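PDB 4BGV: malate dehydrogenase from Picrophilus torridus, which probably catalyses the reversible, NAD-dependent oxidation of (S)-malate to oxaloacetate, a step of the tricarboxylic acid cycle. Local coordinates for residues R251-A256 with I278-N283; A257-E262 with I274-K279; I79-G84 with V122-A127. All blocks are in the same frame, centred on the assembly; numbering follows the deposited sequence.

Interaction 1. Residues R251-A256 with I278-N283; sequences RVIPCA and IKIGKN
C255 and I278 meet side chain to side chain on one face of an antiparallel strand pair: C255 CB lies 3.6 Å from I278 CD1, and the sulfur of C255 touches the end of I280, SG to CD1 3.7 Å. The I278 contact follows from its first torsion. CG1 sits between the backbone N and the carbonyl carbon (chi1 59°), a crowded position that swings the CG1-CD1 arm toward the strand 251-256 and brings CG1 to 3.3 Å from I253 O. An alanine here removes that arm, and C255 CB and SG would probably be left without the methyl packed against them, with a gap beside C255 on the face that carries C255, I278 and I280.

The register rests on I253 and I278, which pair reciprocally: I253 N donates to I278 O at 3.1 Å and I278 N to I253 O at 3.2 Å. A single further bond runs from I280 N to R251 O (2.8 Å). Next to the I253-I278 pair, V252 faces K279 as a non-hydrogen-bonded pair, and V252 CA makes a CA-H...O contact of 3.2 Å with I278 O. Within its own strand, I253 CD1 lies over the centre of one face of the R251 guanidinium, 4.0 Å above the plane.

Farther out, helix 232-246 covers the C255 face, with M241 on C255 and I245 on I280. At the subunit interface, R251 NH2 forms a salt bridge with D171 of the second subunit, and K279 NZ hydrogen-bonds to the backbone O of L165 and N166 of that subunit. The arrangement is that of an antiparallel sheet in the alpha/beta C-terminal domain of the LDH/MDH superfamily, packed under a helix and bordering a subunit interface.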
ATOM      1  N   ARG A 251      -1.980 -13.111 -13.504  1.00  8.73           N
ATOM      2  CA  ARG A 251      -2.935 -13.672 -12.549  1.00  8.05           C
ATOM      3  C   ARG A 251      -3.641 -14.847 -13.214  1.00 10.78           C
ATOM      4  O   ARG A 251      -3.865 -14.841 -14.435  1.00  9.36           O
ATOM      5  CB  ARG A 251      -4.008 -12.639 -12.163  1.00  6.91           C
ATOM      6  CG  ARG A 251      -3.496 -11.384 -11.436  1.00  7.56           C
ATOM      7  CD  ARG A 251      -2.855 -11.702 -10.079  1.00  9.31           C
ATOM      8  NE  ARG A 251      -3.650 -12.628  -9.277  1.00  9.65           N
ATOM      9  CZ  ARG A 251      -4.609 -12.263  -8.432  1.00 14.53           C
ATOM     10  NH1 ARG A 251      -4.923 -10.978  -8.283  1.00 11.99           N
ATOM     11  NH2 ARG A 251      -5.273 -13.195  -7.750  1.00 14.91           N
ATOM     12  N   VAL A 252      -4.030 -15.821 -12.403  1.00  8.20           N
ATOM     13  CA  VAL A 252      -4.838 -16.940 -12.870  1.00  8.08           C
ATOM     14  C   VAL A 252      -6.170 -16.879 -12.143  1.00 10.69           C
ATOM     15  O   VAL A 252      -6.272 -17.210 -10.955  1.00  9.00           O
ATOM     16  CB  VAL A 252      -4.145 -18.302 -12.637  1.00  9.03           C
ATOM     17  CG1 VAL A 252      -5.066 -19.454 -13.065  1.00 12.65           C
ATOM     18  CG2 VAL A 252      -2.830 -18.354 -13.410  1.00  8.09           C
ATOM     19  N   ILE A 253      -7.177 -16.426 -12.873  1.00  7.97           N
ATOM     20  CA  ILE A 253      -8.515 -16.158 -12.341  1.00  8.40           C
ATOM     21  C   ILE A 253      -9.543 -16.642 -13.372  1.00 11.25           C
ATOM     22  O   ILE A 253      -9.349 -16.461 -14.584  1.00  9.79           O
ATOM     23  CB  ILE A 253      -8.720 -14.637 -12.119  1.00 10.76           C
ATOM     24  CG1 ILE A 253      -7.678 -14.072 -11.144  1.00 10.16           C
ATOM     25  CG2 ILE A 253     -10.139 -14.321 -11.606  1.00 14.07           C
ATOM     26  CD1 ILE A 253      -7.677 -12.530 -11.113  1.00 11.57           C
ATOM     27  N   PRO A 254     -10.636 -17.267 -12.907  1.00  9.63           N
ATOM     28  CA  PRO A 254     -11.687 -17.643 -13.860  1.00 12.02           C
ATOM     29  C   PRO A 254     -12.385 -16.413 -14.418  1.00 10.21           C
ATOM     30  O   PRO A 254     -12.846 -15.563 -13.656  1.00 11.69           O
ATOM     31  CB  PRO A 254     -12.677 -18.456 -13.008  1.00 15.32           C
ATOM     32  CG  PRO A 254     -11.941 -18.789 -11.758  1.00 21.07           C
ATOM     33  CD  PRO A 254     -10.949 -17.692 -11.535  1.00 12.74           C
ATOM     34  N   CYS A 255     -12.444 -16.318 -15.740  1.00  8.30           N
ATOM     35  CA  CYS A 255     -13.122 -15.206 -16.413  1.00  7.64           C
ATOM     36  C   CYS A 255     -13.835 -15.767 -17.625  1.00  8.02           C
ATOM     37  O   CYS A 255     -13.487 -16.836 -18.109  1.00  9.83           O
ATOM     38  CB  CYS A 255     -12.106 -14.173 -16.911  1.00  7.36           C
ATOM     39  SG  CYS A 255     -10.989 -13.539 -15.647  1.00 10.47           S
ATOM     40  N   ALA A 256     -14.803 -15.024 -18.145  1.00  9.11           N
ATOM     41  CA  ALA A 256     -15.441 -15.427 -19.392  1.00  8.83           C
ATOM     42  C   ALA A 256     -14.420 -15.256 -20.513  1.00 11.92           C
ATOM     43  O   ALA A 256     -13.864 -14.170 -20.717  1.00 11.42           O
ATOM     44  CB  ALA A 256     -16.680 -14.598 -19.651  1.00  9.34           C
ATOM     45  N   ILE A 278      -8.173 -18.669 -16.539  1.00  8.23           N
ATOM     46  CA  ILE A 278      -7.265 -18.120 -17.537  1.00 11.09           C
ATOM     47  C   ILE A 278      -6.061 -17.424 -16.894  1.00 11.15           C
ATOM     48  O   ILE A 278      -6.152 -16.936 -15.767  1.00 10.84           O
ATOM     49  CB  ILE A 278      -7.979 -17.124 -18.487  1.00 11.38           C
ATOM     50  CG1 ILE A 278      -8.587 -15.951 -17.706  1.00 10.28           C
ATOM     51  CG2 ILE A 278      -9.024 -17.846 -19.360  1.00 11.62           C
ATOM     52  CD1 ILE A 278      -9.002 -14.792 -18.604  1.00 10.20           C
ATOM     53  N   LYS A 279      -4.932 -17.407 -17.610  1.00  8.52           N
ATOM     54  CA  LYS A 279      -3.798 -16.560 -17.241  1.00  7.52           C
ATOM     55  C   LYS A 279      -3.989 -15.211 -17.943  1.00 11.50           C
ATOM     56  O   LYS A 279      -4.127 -15.162 -19.161  1.00 12.31           O
ATOM     57  CB  LYS A 279      -2.465 -17.189 -17.685  1.00  8.00           C
ATOM     58  CG  LYS A 279      -1.241 -16.375 -17.228  1.00 10.86           C
ATOM     59  CD  LYS A 279       0.062 -16.788 -17.934  1.00 12.56           C
ATOM     60  CE  LYS A 279       0.345 -18.264 -17.773  1.00 13.25           C
ATOM     61  NZ  LYS A 279       1.738 -18.626 -18.216  1.00 13.97           N
ATOM     62  N   ILE A 280      -4.017 -14.128 -17.170  1.00  9.23           N
ATOM     63  CA  ILE A 280      -4.299 -12.794 -17.700  1.00  8.67           C
ATOM     64  C   ILE A 280      -3.017 -11.981 -17.801  1.00  8.01           C
ATOM     65  O   ILE A 280      -2.364 -11.719 -16.793  1.00  8.78           O
ATOM     66  CB  ILE A 280      -5.274 -12.035 -16.790  1.00  7.54           C
ATOM     67  CG1 ILE A 280      -6.539 -12.860 -16.552  1.00 10.65           C
ATOM     68  CG2 ILE A 280      -5.628 -10.662 -17.407  1.00  6.57           C
ATOM     69  CD1 ILE A 280      -7.476 -12.243 -15.540  1.00 12.94           C
ATOM     70  N   GLY A 281      -2.652 -11.589 -19.012  1.00  8.70           N
ATOM     71  CA  GLY A 281      -1.425 -10.833 -19.203  1.00 11.45           C
ATOM     72  C   GLY A 281      -1.601  -9.663 -20.142  1.00 11.90           C
ATOM     73  O   GLY A 281      -2.737  -9.316 -20.501  1.00  9.91           O
ATOM     74  N   LYS A 282      -0.479  -9.076 -20.577  1.00 10.79           N
ATOM     75  CA  LYS A 282      -0.526  -7.890 -21.434  0.50 12.81           C
ATOM     76  C   LYS A 282      -1.218  -8.143 -22.772  1.00 13.65           C
ATOM     77  O   LYS A 282      -1.668  -7.204 -23.424  1.00 16.31           O
ATOM     78  CB  LYS A 282       0.876  -7.308 -21.664  0.50 13.14           C
ATOM     79  CG  LYS A 282       1.901  -8.312 -22.173  0.50 16.43           C
ATOM     80  CD  LYS A 282       3.261  -7.639 -22.386  0.50 19.38           C
ATOM     81  CE  LYS A 282       4.377  -8.661 -22.553  0.50 23.51           C
ATOM     82  NZ  LYS A 282       4.115  -9.609 -23.673  0.50 22.48           N
ATOM     83  N   ASN A 283      -1.307  -9.409 -23.181  1.00  9.37           N
ATOM     84  CA  ASN A 283      -1.970  -9.721 -24.445  1.00 12.87           C
ATOM     85  C   ASN A 283      -3.443 -10.132 -24.280  1.00 16.39           C
ATOM     86  O   ASN A 283      -4.098 -10.513 -25.254  1.00 19.24           O
ATOM     87  CB  ASN A 283      -1.220 -10.824 -25.214  1.00 17.19           C
ATOM     88  CG  ASN A 283       0.208 -10.442 -25.567  1.00 25.56           C
ATOM     89  OD1 ASN A 283       1.131 -11.234 -25.383  1.00 34.37           O
ATOM     90  ND2 ASN A 283       0.394  -9.237 -26.079  1.00 21.71           N
TER

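Interaction 2. Residues A257-E262 with I274-K279; sequences AYITGE and IGVPIK
A257 and I274 form a hydrogen-bonded pair of an antiparallel beta-sheet in the C-terminal domain, within the antiparallel pair of strands 251-259 and 272-281, which are joined through helix 262-267.

The polar part is confined to the backbone of this one pair, whose CA atoms are 5.5 Å apart. A257 N donates to I274 O at 3.0 Å and I274 N to A257 O at 3.1 Å. Within the two segments this is the one bridge, but the pairing of the strands continues beyond it, where C255 and V276 are joined by a backbone hydrogen bond. The short segments of the two strands are turned by 94°, which agrees with a strongly bent strand 274-279.

The apolar part lies inside that bend. A257 CB rests on I278 CG2, 3.8 Å away, so the methyl is met by a residue four positions beyond its backbone partner. The side chain of I259 passes obliquely over that of I274, with I259 CG1 3.7 Å from I274 CG2. Outside the pair, W301, V305 and V308 of helix 295-321 pack on I274, W301 also reaches V276, and Y267 of helix 262-267 touches V276, so helices close in on this cluster.

I259 also meets V276 tip to tip. Its second torsion (chi2 -65°) folds CD1 back from an extended chain, and I259 CD1 sits 3.8 Å from V276 CG2 and 3.9 Å from V276 CG1, touching both branches of the valine.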
ATOM      1  N   ALA A 257     -14.137 -16.336 -21.221  1.00  9.27           N
ATOM      2  CA  ALA A 257     -13.135 -16.274 -22.277  1.00 10.26           C
ATOM      3  C   ALA A 257     -13.582 -17.073 -23.484  1.00 13.48           C
ATOM      4  O   ALA A 257     -14.384 -17.998 -23.362  1.00 11.34           O
ATOM      5  CB  ALA A 257     -11.781 -16.779 -21.773  1.00  8.67           C
ATOM      6  N   TYR A 258     -13.031 -16.723 -24.644  1.00 11.27           N
ATOM      7  CA  TYR A 258     -13.407 -17.344 -25.902  1.00 14.59           C
ATOM      8  C   TYR A 258     -12.786 -18.731 -26.031  1.00 14.26           C
ATOM      9  O   TYR A 258     -11.570 -18.872 -25.949  1.00 13.84           O
ATOM     10  CB  TYR A 258     -12.914 -16.460 -27.042  1.00 13.19           C
ATOM     11  CG  TYR A 258     -13.482 -16.781 -28.397  1.00 17.88           C
ATOM     12  CD1 TYR A 258     -14.838 -16.613 -28.659  1.00 20.76           C
ATOM     13  CD2 TYR A 258     -12.663 -17.217 -29.429  1.00 20.01           C
ATOM     14  CE1 TYR A 258     -15.363 -16.880 -29.914  1.00 23.50           C
ATOM     15  CE2 TYR A 258     -13.180 -17.466 -30.689  1.00 24.16           C
ATOM     16  CZ  TYR A 258     -14.528 -17.313 -30.918  1.00 25.69           C
ATOM     17  OH  TYR A 258     -15.043 -17.581 -32.161  1.00 33.13           O
ATOM     18  N   ILE A 259     -13.628 -19.741 -26.240  1.00 11.91           N
ATOM     19  CA  ILE A 259     -13.196 -21.142 -26.297  1.00 14.51           C
ATOM     20  C   ILE A 259     -13.136 -21.630 -27.745  1.00 17.18           C
ATOM     21  O   ILE A 259     -14.142 -21.567 -28.463  1.00 15.94           O
ATOM     22  CB  ILE A 259     -14.189 -22.048 -25.521  1.00 11.82           C
ATOM     23  CG1 ILE A 259     -14.492 -21.450 -24.144  1.00 13.78           C
ATOM     24  CG2 ILE A 259     -13.656 -23.495 -25.419  1.00 12.06           C
ATOM     25  CD1 ILE A 259     -13.274 -21.402 -23.187  1.00 11.62           C
ATOM     26  N   THR A 260     -11.959 -22.083 -28.181  1.00 16.64           N
ATOM     27  CA  THR A 260     -11.776 -22.618 -29.532  0.50 18.61           C
ATOM     28  C   THR A 260     -10.737 -23.713 -29.555  1.00 17.15           C
ATOM     29  O   THR A 260     -10.069 -23.964 -28.561  1.00 16.85           O
ATOM     30  CB  THR A 260     -11.250 -21.576 -30.528  0.50 18.55           C
ATOM     31  OG1 THR A 260     -10.043 -20.988 -30.024  0.50 14.37           O
ATOM     32  CG2 THR A 260     -12.264 -20.526 -30.783  0.50 21.80           C
ATOM     33  N   GLY A 261     -10.600 -24.357 -30.712  1.00 21.92           N
ATOM     34  CA  GLY A 261      -9.536 -25.320 -30.938  1.00 21.38           C
ATOM     35  C   GLY A 261      -9.572 -26.447 -29.934  1.00 21.37           C
ATOM     36  O   GLY A 261     -10.634 -26.999 -29.654  1.00 20.23           O
ATOM     37  N   GLU A 262      -8.418 -26.772 -29.363  1.00 20.71           N
ATOM     38  CA  GLU A 262      -8.336 -27.933 -28.488  1.00 26.29           C
ATOM     39  C   GLU A 262      -9.129 -27.732 -27.202  1.00 22.34           C
ATOM     40  O   GLU A 262      -9.592 -28.697 -26.608  1.00 22.01           O
ATOM     41  CB  GLU A 262      -6.882 -28.307 -28.195  1.00 33.31           C
ATOM     42  CG  GLU A 262      -6.650 -29.809 -28.072  1.00 47.32           C
ATOM     43  CD  GLU A 262      -6.737 -30.553 -29.408  1.00 54.83           C
ATOM     44  OE1 GLU A 262      -7.162 -29.962 -30.426  1.00 55.69           O
ATOM     45  OE2 GLU A 262      -6.369 -31.747 -29.437  1.00 61.26           O
ATOM     46  N   ILE A 274     -17.194 -18.395 -22.238  1.00 10.61           N
ATOM     47  CA  ILE A 274     -17.718 -18.991 -21.012  1.00 12.05           C
ATOM     48  C   ILE A 274     -16.638 -18.917 -19.920  1.00 14.34           C
ATOM     49  O   ILE A 274     -15.451 -18.813 -20.228  1.00 11.85           O
ATOM     50  CB  ILE A 274     -18.214 -20.457 -21.259  1.00 13.99           C
ATOM     51  CG1 ILE A 274     -19.121 -20.941 -20.118  1.00 12.51           C
ATOM     52  CG2 ILE A 274     -17.042 -21.400 -21.522  1.00 12.89           C
ATOM     53  CD1 ILE A 274     -19.989 -22.164 -20.513  1.00 19.17           C
ATOM     54  N   GLY A 275     -17.045 -18.957 -18.653  1.00 11.92           N
ATOM     55  CA  GLY A 275     -16.111 -18.800 -17.545  1.00 12.44           C
ATOM     56  C   GLY A 275     -15.179 -19.980 -17.306  1.00 13.58           C
ATOM     57  O   GLY A 275     -15.616 -21.065 -16.918  1.00 11.97           O
ATOM     58  N   VAL A 276     -13.889 -19.768 -17.549  1.00 13.12           N
ATOM     59  CA  VAL A 276     -12.879 -20.815 -17.380  1.00 11.34           C
ATOM     60  C   VAL A 276     -11.627 -20.191 -16.755  1.00  9.37           C
ATOM     61  O   VAL A 276     -11.444 -18.969 -16.828  1.00  9.89           O
ATOM     62  CB  VAL A 276     -12.519 -21.502 -18.735  1.00 13.16           C
ATOM     63  CG1 VAL A 276     -13.744 -22.202 -19.365  1.00 10.50           C
ATOM     64  CG2 VAL A 276     -11.920 -20.495 -19.705  1.00 13.40           C
ATOM     65  N   PRO A 277     -10.758 -21.013 -16.138  1.00 10.87           N
ATOM     66  CA  PRO A 277      -9.540 -20.425 -15.558  1.00 11.14           C
ATOM     67  C   PRO A 277      -8.585 -19.932 -16.630  1.00 11.78           C
ATOM     68  O   PRO A 277      -8.228 -20.693 -17.541  1.00 11.59           O
ATOM     69  CB  PRO A 277      -8.885 -21.599 -14.805  1.00 10.41           C
ATOM     70  CG  PRO A 277      -9.837 -22.720 -14.847  1.00 12.84           C
ATOM     71  CD  PRO A 277     -10.811 -22.475 -15.959  1.00 10.39           C
ATOM     72  N   ILE A 278      -8.173 -18.669 -16.539  1.00  8.23           N
ATOM     73  CA  ILE A 278      -7.265 -18.120 -17.537  1.00 11.09           C
ATOM     74  C   ILE A 278      -6.061 -17.424 -16.894  1.00 11.15           C
ATOM     75  O   ILE A 278      -6.152 -16.936 -15.767  1.00 10.84           O
ATOM     76  CB  ILE A 278      -7.979 -17.124 -18.487  1.00 11.38           C
ATOM     77  CG1 ILE A 278      -8.587 -15.951 -17.706  1.00 10.28           C
ATOM     78  CG2 ILE A 278      -9.024 -17.846 -19.360  1.00 11.62           C
ATOM     79  CD1 ILE A 278      -9.002 -14.792 -18.604  1.00 10.20           C
ATOM     80  N   LYS A 279      -4.932 -17.407 -17.610  1.00  8.52           N
ATOM     81  CA  LYS A 279      -3.798 -16.560 -17.241  1.00  7.52           C
ATOM     82  C   LYS A 279      -3.989 -15.211 -17.943  1.00 11.50           C
ATOM     83  O   LYS A 279      -4.127 -15.162 -19.161  1.00 12.31           O
ATOM     84  CB  LYS A 279      -2.465 -17.189 -17.685  1.00  8.00           C
ATOM     85  CG  LYS A 279      -1.241 -16.375 -17.228  1.00 10.86           C
ATOM     86  CD  LYS A 279       0.062 -16.788 -17.934  1.00 12.56           C
ATOM     87  CE  LYS A 279       0.345 -18.264 -17.773  1.00 13.25           C
ATOM     88  NZ  LYS A 279       1.738 -18.626 -18.216  1.00 13.97           N
TER

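Interaction 3. Residues I79-G84 with V122-A127; sequences IVVTAG and VVTNPA
V81 and V123 are joined where two neighbouring parallel strands run out: V81 O accepts V123 N at 2.9 Å. The same oxygen also takes a weak bond from T124 N (3.4 Å), so one carbonyl is shared, unequally, by two successive amides as the chain leaves its strand. V81 also pairs with V122, the residue before V123, in a parallel bridge with their CA atoms 4.8 Å apart.

The close packing gathers around V123 and T124. V123 CG2 meets V80 CG1 at 3.9 Å, the two side chains crossing at a slant, and V123 also runs side by side with T82, whose CG2 points the same way. In T82 the hydroxyl is turned elsewhere, to I8 O, and its methyl faces the valine; chi1 of 75° sets this division. I238 of helix 232-246 packs on both V80 and V123. The buried T124 belongs to this tight part too: its OG1, beside its own backbone N (chi1 -49°), donates to A83 O, but the modelled distance of 2.4 Å is too short to be taken literally.

Beyond the strand ends, at the partly exposed A83 and the exposed G84, the contact thins toward solvent. At G84 only CA comes near, 4.2 Å from T124 CG2; a CB there would clash with this methyl and with the carbonyl before it. N125 touches H180, the probable proton acceptor, and the following peptide to P126 is cis, just ahead of helix 127-138.

Such loops at the carboxyl ends of parallel strands are characteristic of the Rossmann fold, and V123, T124 and N125 are probably part of its NAD-binding site, with N125 also likely to bind substrate.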
ATOM      1  N   ILE A  79     -10.098  -1.166 -21.923  1.00  6.66           N
ATOM      2  CA  ILE A  79     -11.401  -0.526 -21.800  1.00 10.12           C
ATOM      3  C   ILE A  79     -12.307  -1.434 -20.971  1.00 10.23           C
ATOM      4  O   ILE A  79     -12.432  -2.626 -21.257  1.00  7.87           O
ATOM      5  CB  ILE A  79     -12.041  -0.324 -23.182  1.00  9.64           C
ATOM      6  CG1 ILE A  79     -11.140   0.570 -24.035  1.00 10.58           C
ATOM      7  CG2 ILE A  79     -13.466   0.266 -23.061  1.00  9.23           C
ATOM      8  CD1 ILE A  79     -11.616   0.726 -25.479  1.00  9.95           C
ATOM      9  N   VAL A  80     -12.923  -0.868 -19.942  1.00  9.85           N
ATOM     10  CA  VAL A  80     -13.819  -1.604 -19.068  1.00  7.89           C
ATOM     11  C   VAL A  80     -15.251  -1.218 -19.438  1.00  8.92           C
ATOM     12  O   VAL A  80     -15.621  -0.042 -19.367  1.00 10.75           O
ATOM     13  CB  VAL A  80     -13.568  -1.223 -17.585  1.00  8.21           C
ATOM     14  CG1 VAL A  80     -14.463  -2.045 -16.671  1.00 10.75           C
ATOM     15  CG2 VAL A  80     -12.097  -1.426 -17.224  1.00 10.10           C
ATOM     16  N   VAL A  81     -16.054  -2.200 -19.837  1.00  8.74           N
ATOM     17  CA  VAL A  81     -17.427  -1.921 -20.246  1.00  9.56           C
ATOM     18  C   VAL A  81     -18.417  -2.199 -19.110  1.00 14.66           C
ATOM     19  O   VAL A  81     -18.668  -3.357 -18.766  1.00 11.52           O
ATOM     20  CB  VAL A  81     -17.802  -2.738 -21.507  1.00 11.82           C
ATOM     21  CG1 VAL A  81     -19.241  -2.427 -21.965  1.00 11.09           C
ATOM     22  CG2 VAL A  81     -16.814  -2.448 -22.636  1.00 11.40           C
ATOM     23  N   THR A  82     -18.981  -1.139 -18.529  1.00 10.94           N
ATOM     24  CA  THR A  82     -19.957  -1.296 -17.452  1.00 13.95           C
ATOM     25  C   THR A  82     -21.274  -0.637 -17.826  1.00 15.76           C
ATOM     26  O   THR A  82     -22.116  -0.409 -16.973  1.00 21.71           O
ATOM     27  CB  THR A  82     -19.494  -0.650 -16.128  1.00 19.40           C
ATOM     28  OG1 THR A  82     -19.624   0.777 -16.211  1.00 19.04           O
ATOM     29  CG2 THR A  82     -18.054  -0.994 -15.831  1.00 18.56           C
ATOM     30  N   ALA A  83     -21.438  -0.330 -19.103  1.00 16.51           N
ATOM     31  CA  ALA A  83     -22.652   0.301 -19.584  1.00 21.50           C
ATOM     32  C   ALA A  83     -23.733  -0.773 -19.651  1.00 24.67           C
ATOM     33  O   ALA A  83     -23.432  -1.951 -19.781  1.00 27.56           O
ATOM     34  CB  ALA A  83     -22.414   0.917 -20.954  1.00 28.60           C
ATOM     35  N   GLY A  84     -24.987  -0.380 -19.552  1.00 28.84           N
ATOM     36  CA  GLY A  84     -26.045  -1.366 -19.587  1.00 30.85           C
ATOM     37  C   GLY A  84     -27.041  -1.146 -18.475  1.00 41.31           C
ATOM     38  O   GLY A  84     -26.791  -0.378 -17.547  1.00 45.57           O
ATOM     39  N   VAL A 122     -15.213  -6.872 -19.990  1.00  9.45           N
ATOM     40  CA  VAL A 122     -16.656  -6.657 -20.068  1.00 10.08           C
ATOM     41  C   VAL A 122     -17.315  -7.048 -18.752  1.00 11.45           C
ATOM     42  O   VAL A 122     -17.096  -8.145 -18.256  1.00 11.19           O
ATOM     43  CB  VAL A 122     -17.276  -7.470 -21.235  1.00 12.68           C
ATOM     44  CG1 VAL A 122     -18.768  -7.178 -21.368  1.00 13.19           C
ATOM     45  CG2 VAL A 122     -16.559  -7.137 -22.534  1.00 13.14           C
ATOM     46  N   VAL A 123     -18.123  -6.139 -18.201  1.00 11.23           N
ATOM     47  CA  VAL A 123     -18.719  -6.307 -16.875  1.00 10.88           C
ATOM     48  C   VAL A 123     -20.230  -6.520 -16.933  1.00 12.23           C
ATOM     49  O   VAL A 123     -20.794  -7.251 -16.124  1.00 13.99           O
ATOM     50  CB  VAL A 123     -18.449  -5.064 -16.010  1.00 10.06           C
ATOM     51  CG1 VAL A 123     -19.237  -5.110 -14.676  1.00 13.45           C
ATOM     52  CG2 VAL A 123     -16.938  -4.890 -15.781  1.00  9.33           C
ATOM     53  N   THR A 124     -20.877  -5.853 -17.876  1.00 15.27           N
ATOM     54  CA  THR A 124     -22.325  -5.960 -18.067  1.00 15.58           C
ATOM     55  C   THR A 124     -22.817  -7.423 -18.020  1.00 16.05           C
ATOM     56  O   THR A 124     -22.321  -8.277 -18.755  1.00 17.89           O
ATOM     57  CB  THR A 124     -22.719  -5.301 -19.411  1.00 19.90           C
ATOM     58  OG1 THR A 124     -22.120  -3.994 -19.503  1.00 20.59           O
ATOM     59  CG2 THR A 124     -24.235  -5.171 -19.537  1.00 19.33           C
ATOM     60  N   ASN A 125     -23.776  -7.713 -17.145  1.00 19.33           N
ATOM     61  CA  ASN A 125     -24.234  -9.090 -16.912  1.00 23.37           C
ATOM     62  C   ASN A 125     -25.351  -9.534 -17.881  1.00 22.97           C
ATOM     63  O   ASN A 125     -26.216  -8.740 -18.230  1.00 21.22           O
ATOM     64  CB  ASN A 125     -24.674  -9.245 -15.444  1.00 26.94           C
ATOM     65  CG  ASN A 125     -25.265 -10.619 -15.133  1.00 33.85           C
ATOM     66  OD1 ASN A 125     -24.540 -11.580 -14.863  1.00 38.15           O
ATOM     67  ND2 ASN A 125     -26.594 -10.708 -15.146  1.00 37.95           N
ATOM     68  N   PRO A 126     -25.317 -10.799 -18.343  1.00 21.25           N
ATOM     69  CA  PRO A 126     -24.278 -11.807 -18.103  1.00 21.55           C
ATOM     70  C   PRO A 126     -23.065 -11.541 -18.981  1.00 19.03           C
ATOM     71  O   PRO A 126     -23.187 -11.435 -20.203  1.00 16.22           O
ATOM     72  CB  PRO A 126     -24.957 -13.109 -18.518  1.00 20.60           C
ATOM     73  CG  PRO A 126     -25.917 -12.691 -19.589  1.00 23.26           C
ATOM     74  CD  PRO A 126     -26.408 -11.324 -19.184  1.00 22.08           C
ATOM     75  N   ALA A 127     -21.900 -11.453 -18.355  1.00 15.83           N
ATOM     76  CA  ALA A 127     -20.718 -10.966 -19.037  1.00 16.66           C
ATOM     77  C   ALA A 127     -20.171 -11.943 -20.071  1.00 20.17           C
ATOM     78  O   ALA A 127     -19.448 -11.534 -20.977  1.00 20.85           O
ATOM     79  CB  ALA A 127     -19.628 -10.562 -18.015  1.00 17.42           C
TER

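Interactions 1 and 2 are successive parts of one strand pair, 251-259 with 272-281, their centres 10 Å apart. They share I278 and K279, and C255 O to V276 N, at 3.0 Å a probable hydrogen bond, joins them. Interaction 3 comes first along the chain and closes before either opens; it belongs to the parallel sheet of the NAD-binding domain, with its centre about 17 Å from that of interaction 1 and 18 Å from that of interaction 2. Helix 232-246 packs against interactions 1 and 3, bridging the two domains. Interactions 1 and 2 also touch the second subunit, whereas no other chain touches interaction 3.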